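Putative methyltransferase (Porphyromonas gingivalis, PDB 3LL7) is a putative methyltransferase of unestablished substrate, with a probable Rossmann-like catalytic domain between a helical N-terminal domain and ferredoxin-like and THUMP-like domains. Local coordinates at residues I365-R368 and N369-L372; A42-A45 and T46-L50. All coordinates share one frame; numbering follows the deposited sequence.

Interaction 1: residues I365-R368 and N369-L372; sequences ISCR and NFPL. With EDO (1,2-ethanediol), chain B; FMT (formic acid), chain J.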
loop_
_atom_site.group_PDB
_atom_site.type_symbol
_atom_site.label_atom_id
_atom_site.label_comp_id
_atom_site.label_asym_id
_atom_site.label_seq_id
_atom_site.Cartn_x
_atom_site.Cartn_y
_atom_site.Cartn_z
ATOM N N ILE A 365 -10.595 -11.820 -18.499
ATOM C CA ILE A 365 -11.295 -10.659 -19.102
ATOM C C ILE A 365 -10.969 -9.396 -18.325
ATOM O O ILE A 365 -11.047 -9.386 -17.071
ATOM C CB ILE A 365 -12.806 -10.879 -19.149
ATOM C CG1 ILE A 365 -13.088 -12.054 -20.116
ATOM C CG2 ILE A 365 -13.568 -9.559 -19.598
ATOM C CD1 ILE A 365 -14.539 -12.609 -20.035
ATOM N N SER A 366 -10.620 -8.345 -19.071
ATOM C CA SER A 366 -10.369 -7.030 -18.485
ATOM C C SER A 366 -11.144 -5.984 -19.279
ATOM O O SER A 366 -11.560 -6.233 -20.428
ATOM C CB SER A 366 -8.851 -6.717 -18.489
ATOM O OG SER A 366 -8.171 -7.527 -17.523
ATOM N N CYS A 367 -11.381 -4.837 -18.650
ATOM C CA CYS A 367 -12.024 -3.706 -19.319
ATOM C C CYS A 367 -11.317 -2.408 -18.968
ATOM O O CYS A 367 -10.897 -2.219 -17.796
ATOM C CB CYS A 367 -13.491 -3.623 -18.897
ATOM S SG CYS A 367 -14.455 -4.961 -19.582
ATOM N N ARG A 368 -11.128 -1.562 -19.974
ATOM C CA ARG A 368 -10.575 -0.209 -19.799
ATOM C C ARG A 368 -11.353 0.715 -20.694
ATOM O O ARG A 368 -10.974 0.895 -21.869
ATOM C CB ARG A 368 -9.078 -0.109 -20.161
ATOM C CG ARG A 368 -8.133 -0.943 -19.282
ATOM C CD ARG A 368 -7.971 -0.297 -17.915
ATOM N NE ARG A 368 -7.190 -1.151 -17.031
ATOM C CZ ARG A 368 -7.141 -1.010 -15.720
ATOM N NH1 ARG A 368 -7.821 -0.014 -15.130
ATOM N NH2 ARG A 368 -6.401 -1.857 -14.997
ATOM N N ASN A 369 -12.391 1.322 -20.118
ATOM C CA ASN A 369 -13.342 2.204 -20.812
ATOM C C ASN A 369 -14.241 1.398 -21.760
ATOM O O ASN A 369 -13.964 1.253 -22.965
ATOM C CB ASN A 369 -12.608 3.359 -21.512
ATOM C CG ASN A 369 -13.546 4.410 -22.050
ATOM O OD1 ASN A 369 -14.724 4.462 -21.667
ATOM N ND2 ASN A 369 -13.043 5.261 -22.946
ATOM N N PHE A 370 -15.300 0.829 -21.180
ATOM C CA PHE A 370 -16.124 -0.144 -21.883
ATOM C C PHE A 370 -17.492 -0.175 -21.176
ATOM O O PHE A 370 -17.538 -0.020 -19.944
ATOM C CB PHE A 370 -15.452 -1.530 -21.839
ATOM C CG PHE A 370 -15.970 -2.484 -22.862
ATOM C CD1 PHE A 370 -15.706 -2.293 -24.207
ATOM C CD2 PHE A 370 -16.774 -3.572 -22.462
ATOM C CE1 PHE A 370 -16.238 -3.195 -25.169
ATOM C CE2 PHE A 370 -17.288 -4.475 -23.398
ATOM C CZ PHE A 370 -17.027 -4.272 -24.747
ATOM N N PRO A 371 -18.581 -0.408 -21.933
ATOM C CA PRO A 371 -19.910 -0.261 -21.289
ATOM C C PRO A 371 -20.307 -1.443 -20.383
ATOM O O PRO A 371 -21.305 -1.332 -19.636
ATOM C CB PRO A 371 -20.856 -0.138 -22.479
ATOM C CG PRO A 371 -20.176 -0.932 -23.576
ATOM C CD PRO A 371 -18.711 -0.488 -23.399
ATOM N N LEU A 372 -19.575 -2.555 -20.470
ATOM C CA LEU A 372 -19.843 -3.711 -19.593
ATOM C C LEU A 372 -18.707 -3.864 -18.589
ATOM O O LEU A 372 -17.576 -3.489 -18.894
ATOM C CB LEU A 372 -19.943 -4.997 -20.417
ATOM C CG LEU A 372 -21.064 -5.006 -21.495
ATOM C CD1 LEU A 372 -20.958 -6.282 -22.299
ATOM C CD2 LEU A 372 -22.442 -4.834 -20.878
HETATM C C1 EDO B . -13.777 1.023 -16.717
HETATM O O1 EDO B . -12.455 1.266 -17.175
HETATM C C2 EDO B . -14.640 0.575 -17.887
HETATM O O2 EDO B . -15.579 1.591 -18.207
HETATM C C FMT J . -15.604 7.744 -23.575
HETATM O O1 FMT J . -15.468 6.714 -24.239
HETATM O O2 FMT J . -15.158 7.904 -22.436
#

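Interaction 2: residues A42-A45 and T46-L50; sequences AAVA and TQIEL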
loop_
_atom_site.group_PDB
_atom_site.type_symbol
_atom_site.label_atom_id
_atom_site.label_comp_id
_atom_site.label_asym_id
_atom_site.label_seq_id
_atom_site.Cartn_x
_atom_site.Cartn_y
_atom_site.Cartn_z
ATOM N N ALA A 42 -9.202 -17.171 27.787
ATOM C CA ALA A 42 -9.610 -16.331 26.651
ATOM C C ALA A 42 -8.404 -15.701 25.931
ATOM O O ALA A 42 -8.343 -15.716 24.693
ATOM C CB ALA A 42 -10.636 -15.234 27.072
ATOM N N ALA A 43 -7.460 -15.154 26.703
ATOM C CA ALA A 43 -6.270 -14.534 26.121
ATOM C C ALA A 43 -5.472 -15.572 25.314
ATOM O O ALA A 43 -5.002 -15.268 24.222
ATOM C CB ALA A 43 -5.380 -13.924 27.224
ATOM N N VAL A 44 -5.273 -16.774 25.876
ATOM C CA VAL A 44 -4.565 -17.830 25.144
ATOM C C VAL A 44 -5.352 -18.261 23.895
ATOM O O VAL A 44 -4.782 -18.367 22.803
ATOM C CB VAL A 44 -4.226 -19.071 26.041
ATOM C CG1 VAL A 44 -3.632 -20.193 25.194
ATOM C CG2 VAL A 44 -3.254 -18.664 27.188
ATOM N N ALA A 45 -6.655 -18.506 24.056
ATOM C CA ALA A 45 -7.508 -18.848 22.914
ATOM C C ALA A 45 -7.439 -17.789 21.834
ATOM O O ALA A 45 -7.378 -18.122 20.649
ATOM C CB ALA A 45 -8.958 -19.065 23.345
ATOM N N THR A 46 -7.442 -16.523 22.244
ATOM C CA THR A 46 -7.373 -15.409 21.294
ATOM C C THR A 46 -6.089 -15.467 20.463
ATOM O O THR A 46 -6.146 -15.263 19.250
ATOM C CB THR A 46 -7.520 -14.038 21.997
ATOM O OG1 THR A 46 -8.818 -13.947 22.603
ATOM C CG2 THR A 46 -7.353 -12.893 21.020
ATOM N N GLN A 47 -4.946 -15.717 21.110
ATOM C CA GLN A 47 -3.657 -15.827 20.399
ATOM C C GLN A 47 -3.663 -16.997 19.417
ATOM O O GLN A 47 -3.254 -16.846 18.251
ATOM C CB GLN A 47 -2.468 -15.961 21.360
ATOM C CG GLN A 47 -2.219 -14.741 22.229
ATOM C CD GLN A 47 -2.018 -13.469 21.417
ATOM O OE1 GLN A 47 -1.044 -13.357 20.674
ATOM N NE2 GLN A 47 -2.931 -12.505 21.555
ATOM N N ILE A 48 -4.161 -18.148 19.867
ATOM C CA ILE A 48 -4.293 -19.299 18.991
ATOM C C ILE A 48 -5.237 -18.997 17.813
ATOM O O ILE A 48 -4.875 -19.263 16.665
ATOM C CB ILE A 48 -4.704 -20.580 19.770
ATOM C CG1 ILE A 48 -3.561 -20.979 20.712
ATOM C CG2 ILE A 48 -5.060 -21.710 18.809
ATOM C CD1 ILE A 48 -3.915 -22.042 21.773
ATOM N N GLU A 49 -6.416 -18.427 18.098
ATOM C CA GLU A 49 -7.426 -18.134 17.044
ATOM C C GLU A 49 -6.840 -17.314 15.915
ATOM O O GLU A 49 -7.099 -17.593 14.745
ATOM C CB GLU A 49 -8.696 -17.442 17.601
ATOM C CG GLU A 49 -9.947 -17.436 16.654
ATOM C CD GLU A 49 -10.028 -16.237 15.676
ATOM O OE1 GLU A 49 -9.350 -15.210 15.903
ATOM O OE2 GLU A 49 -10.781 -16.318 14.664
ATOM N N LEU A 50 -6.039 -16.307 16.249
ATOM C CA LEU A 50 -5.592 -15.366 15.223
ATOM C C LEU A 50 -4.226 -15.710 14.631
ATOM O O LEU A 50 -3.757 -15.021 13.735
ATOM C CB LEU A 50 -5.634 -13.910 15.737
ATOM C CG LEU A 50 -4.782 -13.490 16.931
ATOM C CD1 LEU A 50 -3.302 -13.480 16.555
ATOM C CD2 LEU A 50 -5.212 -12.114 17.482
HETATM O O HOH W 1 -4.727 -12.367 23.734
#

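Interaction 1: residues I365-R368 and N369-L372
Cys367 and Phe370 meet across the bend where a strand gives way to loop. Cys367 SG lies 3.9 Å from Phe370 CD2 and 5.0 Å from the centroid of that ring, 54° off the ring normal, an oblique sulfur-aromatic contact. Phe370 CG stands anti to its own backbone N (chi1 -162°), which brings CD2 beside the sulfur. The ring is further bounded by its own chain: Pro371 CD rests over one face, 3.4 Å above the plane and offset toward the rim, while Leu372 O lies at the edge, in plane.

Small molecules, probably from the crystallisation liquor, take some of the polar groups of the bend. One ethanediol spans two successive amides by nearly straight N-H bonds: Asn369 N donates to its O1 (2.9 Å), and Phe370 N to its O2 (3.1 Å). The same O2 donates back to Phe370 O, so that hydroxyl is gripped twice by one residue. Asn369 ND2 bonds formic acid O1 at 3.1 Å and also Ser323 OG.

Thr394 and Thr395 side chains hold the carbonyls of Arg368 and Asn369, and Arg368 NE forms a salt bridge with Glu296 OE2. Strand 364-368 runs at one edge of its seven-strand sheet within this chain, parallel to strand 389-395; Cys367 touches Pro374 of helix 374-381, and Phe370 packs on Leu403 of strand 401-408.

Interaction 2: residues A42-A45 and T46-L50
Thr46 folds its hydroxyl back onto the carbonyl of Ala42, one turn earlier in the helix. Two donors of the one residue converge on Ala42 O: Thr46 N at 2.7 Å and Thr46 OG1 at 2.8 Å. They arrive from opposite faces of the carbonyl plane, the amide tilted 23° from it and the hydroxyl 42° out of it. With chi1 at -63°, OG1 sits beside the backbone N and anti to the carbonyl carbon, the placement that lets a threonine hydroxyl reach back to residue i-4.

The remaining backbone bonds follow the same spacing. Gln47 N donates to Ala43 O, Ile48 N to Val44 O at 3.0 Å, and Glu49 N to Ala45 O at 2.7 Å. This unbroken i to i-4 ladder is that of a regular alpha-helix, here part of helix 38-57 in the N-terminal helical domain of the protein.

A water adds a second route between side chain and backbone. It donates to Ala43 O at 3.0 Å and accepts from Gln47 NE2 at 2.8 Å, so Ala43 O serves both the helix ladder and the water. The Gln47 chain is bent at chi2, which returns NE2 toward that water, and CG passes 3.5 Å from Ala43 O; its NE2 also binds the backbone oxygen of Ile69.

Among apolar groups, Val44 and Ile48, one turn apart, run alongside each other, CG1 of Val44 3.9 Å from CD1 of Ile48. Val44 reaches Ile14 and Trp17 of helix 8-20, whereas Ala45 rests on Pro26 and Leu30 and Ile48 on Ile29 of helix 26-31. Farther along, the carboxylate of Glu49 forms a salt bridge with Arg53 on the next turn.

Overall arrangement
Interactions 1 and 2 belong to opposite ends of the sequence and to different family regions: 42-50 falls in the N-terminal domain, 365-372 in the THUMP-like domain. Their centres are 45 Å apart and their nearest atoms about 32 Å, so neither touches the other. Those centres lie 25 Å (interaction 1) and 28 Å (interaction 2) from the centre of the chain. Interaction 1 is a surface bend after an edge strand; interaction 2 is a partly buried helical turn with one bridging water. Both sit in flanking domains, outside the central mixed sheet that probably forms the methyltransferase domain, and the ethanediol and formic acid at interaction 1 probably come from the crystallisation liquor.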